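Local coordinates for protein staphylococcus aureus CymR (Staphylococcus aureus, PDB 3T8R) that probably binds DNA as a dimeric Rrf2-type transcriptional regulator and senses oxidation through a thiol, tuning stress resistance and the oxidative response, at residues Q105-I108 against R109-D112; A113-D116 against V117-T121. One frame throughout, in Å; residues are numbered along the deposited sequence.

Contact 1 (Q105-I108 against R109-D112); sequences QLWI and RMRD
Ile-108 and Asp-112 are joined by a backbone bond from Asp-112 N to Ile-108 O, 2.9 Å, one of four i to i+4 bonds of a regular alpha-helix; that from Arg-109 N to Gln-105 O is 2.8 Å. Beside it, Arg-111 bends at chi3 (76°), which brings its guanidinium side-on to the next residue, NE and NH2 both bonding Asp-112 OD1, each at 3.2 Å and in the guanidinium plane. Arg-115 gives the same oxygen a second salt bridge. The apolar branches of Ile-108 lie alongside Arg-111, and CD1 sits over one guanidinium face, 3.6 Å from NH1. Leu-106 CD1 covers a face of the Arg-109 guanidinium similarly, while Arg-109 NH1 bonds Thr-121 of the second subunit. At Trp-107 the approach is edge-on: Met-110 SD lies in the ring plane, 3.3 Å from CE3, a Met-aromatic contact, and the indole NE1 bonds Glu-99. The thioether, flexible and polarisable, suits a side chain meeting this edge and also packing on Val-114 of the second subunit. Chemically, one flank gathers charges around a carboxylate, whereas residues such as Leu-106, Trp-107, Arg-109 and Met-110 meet the second subunit.

Contact 2 (A113-D116 against V117-T121); sequences AVRD and VLDNT
Asp-119 N donates to Arg-115 O over 2.8 Å, nearly in line with the carbonyl. It belongs to a run of four i to i+4 bonds that closes with Asn-120 N to Asp-116 O, 3.1 Å and more bent, with an N-H...O angle of 142°. The side chains of Arg-115 and Asp-119 cross without forming a salt bridge: Asp-119 OD2 rests against the aliphatic part of Arg-115, 3.3 Å from CG. With CG anti to the backbone N (chi1 177°) and further bends at chi2 and chi3, Arg-115 carries its guanidinium back toward the preceding turn, where NH1 pairs with Asp-112. Asp-119 in turn gives OD1 to Arg-84, so both charged groups are engaged, but by different partners. Here helix 101-119 comes to its C-terminal end: Asn-120 is the first residue to leave helical geometry. Thr-121 then folds its hydroxyl back on the last turn, OG1 donating to Val-117 O at 2.7 Å; the short hydroxyl side chain reaches the carbonyl one turn back, while Thr-121 N makes a weak bond to Leu-118 O. The same OG1 meets Arg-109 NH1 of the second subunit, tying the helix end to the partner chain. On the apolar flank Val-114 and Leu-118 lie side by side and point the same way, CG1 of the valine 4.1 Å from CD1 of the leucine, a loose contact one turn apart. Val-117 CG2 sits 3.5 Å from Ala-113 O. These branched aliphatic residues suit a surface that faces another protein: Val-114 packs on Val-114 of the second subunit, and both Val-117 and Leu-118 pack on its Met-110.

How the contacts relate
Contacts 1 and 2 follow each other directly on helix 101-119, their centres about 13 Å apart. Contact 1 (105-112) comes first and lies farther from the centre of the chain, about 23 Å against about 13 Å between centres, so the helix reaches outward from the body of the subunit, and contact 2 (113-121) is its inner end, leading on to helix 123-127. Both touch the second subunit, and residues of one contact meet residues of the other across the interface, a reciprocal pairing of two long helices. Such a helix is consistent with the dimerisation helix of Rrf2-type regulators, which joins two winged helix-turn-helix DNA-binding domains.

Contact 1 (Q105-I108 against R109-D112)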
loop_
_atom_site.group_PDB
_atom_site.type_symbol
_atom_site.label_atom_id
_atom_site.label_comp_id
_atom_site.label_asym_id
_atom_site.label_seq_id
_atom_site.Cartn_x
_atom_site.Cartn_y
_atom_site.Cartn_z
ATOM N N GLN A 105 -8.215 -5.588 -10.847
ATOM C CA GLN A 105 -8.896 -6.203 -9.720
ATOM C C GLN A 105 -7.916 -6.628 -8.629
ATOM O O GLN A 105 -8.219 -6.545 -7.438
ATOM C CB GLN A 105 -9.772 -7.373 -10.168
ATOM C CG GLN A 105 -10.513 -8.074 -9.035
ATOM C CD GLN A 105 -11.391 -7.114 -8.234
ATOM O OE1 GLN A 105 -11.706 -6.015 -8.697
ATOM N NE2 GLN A 105 -11.785 -7.526 -7.032
ATOM N N LEU A 106 -6.737 -7.077 -9.039
ATOM C CA LEU A 106 -5.694 -7.414 -8.074
ATOM C C LEU A 106 -5.375 -6.224 -7.168
ATOM O O LEU A 106 -5.299 -6.368 -5.949
ATOM C CB LEU A 106 -4.425 -7.867 -8.798
ATOM C CG LEU A 106 -3.250 -8.202 -7.877
ATOM C CD1 LEU A 106 -3.612 -9.329 -6.932
ATOM C CD2 LEU A 106 -2.032 -8.568 -8.725
ATOM N N TRP A 107 -5.200 -5.044 -7.758
ATOM C CA TRP A 107 -4.918 -3.849 -6.963
ATOM C C TRP A 107 -6.075 -3.537 -6.026
ATOM O O TRP A 107 -5.869 -3.078 -4.900
ATOM C CB TRP A 107 -4.652 -2.618 -7.836
ATOM C CG TRP A 107 -3.648 -2.763 -8.910
ATOM C CD1 TRP A 107 -3.752 -2.292 -10.188
ATOM C CD2 TRP A 107 -2.372 -3.405 -8.822
ATOM N NE1 TRP A 107 -2.626 -2.606 -10.901
ATOM C CE2 TRP A 107 -1.761 -3.286 -10.087
ATOM C CE3 TRP A 107 -1.687 -4.067 -7.803
ATOM C CZ2 TRP A 107 -0.503 -3.813 -10.358
ATOM C CZ3 TRP A 107 -0.434 -4.588 -8.074
ATOM C CH2 TRP A 107 0.143 -4.459 -9.339
ATOM N N ILE A 108 -7.296 -3.771 -6.493
ATOM C CA ILE A 108 -8.465 -3.536 -5.651
ATOM C C ILE A 108 -8.418 -4.478 -4.460
ATOM O O ILE A 108 -8.733 -4.086 -3.328
ATOM C CB ILE A 108 -9.791 -3.757 -6.413
ATOM C CG1 ILE A 108 -9.954 -2.722 -7.528
ATOM C CG2 ILE A 108 -10.977 -3.712 -5.457
ATOM C CD1 ILE A 108 -9.804 -1.315 -7.085
ATOM N N ARG A 109 -8.036 -5.728 -4.717
ATOM C CA ARG A 109 -7.926 -6.727 -3.656
ATOM C C ARG A 109 -6.888 -6.311 -2.620
ATOM O O ARG A 109 -7.097 -6.479 -1.418
ATOM C CB ARG A 109 -7.585 -8.108 -4.224
ATOM C CG ARG A 109 -8.792 -8.999 -4.477
ATOM C CD ARG A 109 -8.361 -10.448 -4.798
ATOM N NE ARG A 109 -7.772 -10.553 -6.133
ATOM C CZ ARG A 109 -6.845 -11.439 -6.488
ATOM N NH1 ARG A 109 -6.381 -12.323 -5.612
ATOM N NH2 ARG A 109 -6.378 -11.440 -7.727
ATOM N N MET A 110 -5.769 -5.776 -3.085
ATOM C CA MET A 110 -4.722 -5.307 -2.185
ATOM C C MET A 110 -5.228 -4.141 -1.343
ATOM O O MET A 110 -5.105 -4.153 -0.130
ATOM C CB MET A 110 -3.481 -4.916 -2.978
ATOM C CG MET A 110 -2.804 -6.119 -3.618
ATOM S SD MET A 110 -1.609 -5.669 -4.887
ATOM C CE MET A 110 -0.821 -4.268 -4.086
ATOM N N ARG A 111 -5.799 -3.143 -2.009
ATOM C CA ARG A 111 -6.402 -1.993 -1.333
ATOM C C ARG A 111 -7.372 -2.423 -0.245
ATOM O O ARG A 111 -7.301 -1.945 0.897
ATOM C CB ARG A 111 -7.137 -1.129 -2.358
ATOM C CG ARG A 111 -7.821 0.087 -1.763
ATOM C CD ARG A 111 -8.838 0.662 -2.736
ATOM N NE ARG A 111 -10.060 -0.135 -2.788
ATOM C CZ ARG A 111 -11.051 0.076 -3.651
ATOM N NH1 ARG A 111 -10.950 1.046 -4.550
ATOM N NH2 ARG A 111 -12.134 -0.688 -3.626
ATOM N N ASP A 112 -8.281 -3.330 -0.596
ATOM C CA ASP A 112 -9.261 -3.844 0.349
ATOM C C ASP A 112 -8.617 -4.568 1.532
ATOM O O ASP A 112 -9.125 -4.501 2.644
ATOM C CB ASP A 112 -10.270 -4.772 -0.346
ATOM C CG ASP A 112 -11.272 -4.016 -1.210
ATOM O OD1 ASP A 112 -11.162 -2.780 -1.346
ATOM O OD2 ASP A 112 -12.178 -4.672 -1.762
#

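Contact 2 (A113-D116 against V117-T121)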
loop_
_atom_site.group_PDB
_atom_site.type_symbol
_atom_site.label_atom_id
_atom_site.label_comp_id
_atom_site.label_asym_id
_atom_site.label_seq_id
_atom_site.Cartn_x
_atom_site.Cartn_y
_atom_site.Cartn_z
ATOM N N ALA A 113 -7.508 -5.269 1.308
ATOM C CA ALA A 113 -6.828 -5.924 2.423
ATOM C C ALA A 113 -6.268 -4.897 3.409
ATOM O O ALA A 113 -6.312 -5.099 4.619
ATOM C CB ALA A 113 -5.718 -6.817 1.912
ATOM N N VAL A 114 -5.713 -3.813 2.879
ATOM C CA VAL A 114 -5.188 -2.746 3.725
ATOM C C VAL A 114 -6.331 -2.091 4.487
ATOM O O VAL A 114 -6.248 -1.854 5.700
ATOM C CB VAL A 114 -4.430 -1.690 2.892
ATOM C CG1 VAL A 114 -4.105 -0.462 3.743
ATOM C CG2 VAL A 114 -3.154 -2.309 2.287
ATOM N N ARG A 115 -7.409 -1.794 3.773
ATOM C CA ARG A 115 -8.560 -1.158 4.403
ATOM C C ARG A 115 -9.059 -2.002 5.566
ATOM O O ARG A 115 -9.337 -1.476 6.644
ATOM C CB ARG A 115 -9.676 -0.942 3.382
ATOM C CG ARG A 115 -10.938 -0.345 3.988
ATOM C CD ARG A 115 -12.179 -0.824 3.252
ATOM N NE ARG A 115 -12.396 -0.097 2.006
ATOM C CZ ARG A 115 -12.840 -0.658 0.886
ATOM N NH1 ARG A 115 -13.105 -1.960 0.861
ATOM N NH2 ARG A 115 -13.014 0.082 -0.205
ATOM N N ASP A 116 -9.166 -3.310 5.352
ATOM C CA ASP A 116 -9.569 -4.240 6.409
ATOM C C ASP A 116 -8.702 -4.142 7.667
ATOM O O ASP A 116 -9.222 -4.093 8.780
ATOM C CB ASP A 116 -9.570 -5.683 5.890
ATOM C CG ASP A 116 -9.915 -6.689 6.969
ATOM O OD1 ASP A 116 -11.107 -6.773 7.339
ATOM O OD2 ASP A 116 -8.999 -7.402 7.447
ATOM N N VAL A 117 -7.384 -4.128 7.498
ATOM C CA VAL A 117 -6.492 -3.994 8.643
ATOM C C VAL A 117 -6.781 -2.685 9.379
ATOM O O VAL A 117 -6.912 -2.661 10.597
ATOM C CB VAL A 117 -4.997 -4.067 8.229
ATOM C CG1 VAL A 117 -4.092 -3.715 9.403
ATOM C CG2 VAL A 117 -4.664 -5.455 7.717
ATOM N N LEU A 118 -6.885 -1.605 8.625
ATOM C CA LEU A 118 -7.078 -0.279 9.209
ATOM C C LEU A 118 -8.422 -0.134 9.899
ATOM O O LEU A 118 -8.511 0.463 10.973
ATOM C CB LEU A 118 -6.930 0.786 8.126
ATOM C CG LEU A 118 -5.490 1.153 7.809
ATOM C CD1 LEU A 118 -5.436 2.142 6.661
ATOM C CD2 LEU A 118 -4.853 1.748 9.053
ATOM N N ASP A 119 -9.467 -0.681 9.286
ATOM C CA ASP A 119 -10.824 -0.537 9.831
ATOM C C ASP A 119 -11.066 -1.381 11.063
ATOM O O ASP A 119 -11.902 -1.041 11.901
ATOM C CB ASP A 119 -11.882 -0.882 8.784
ATOM C CG ASP A 119 -12.017 0.174 7.732
ATOM O OD1 ASP A 119 -11.392 1.238 7.886
ATOM O OD2 ASP A 119 -12.757 -0.054 6.751
ATOM N N ASN A 120 -10.347 -2.487 11.177
ATOM C CA ASN A 120 -10.547 -3.394 12.293
ATOM C C ASN A 120 -9.500 -3.205 13.380
ATOM O O ASN A 120 -9.338 -4.054 14.263
ATOM C CB ASN A 120 -10.576 -4.841 11.803
ATOM C CG ASN A 120 -11.706 -5.098 10.816
ATOM O OD1 ASN A 120 -11.479 -5.600 9.714
ATOM N ND2 ASN A 120 -12.927 -4.756 11.208
ATOM N N THR A 121 -8.789 -2.084 13.310
ATOM C CA THR A 121 -7.829 -1.727 14.346
ATOM C C THR A 121 -8.364 -0.507 15.085
ATOM O O THR A 121 -8.468 0.567 14.497
ATOM C CB THR A 121 -6.451 -1.394 13.757
ATOM O OG1 THR A 121 -5.921 -2.552 13.100
ATOM C CG2 THR A 121 -5.482 -0.964 14.856
#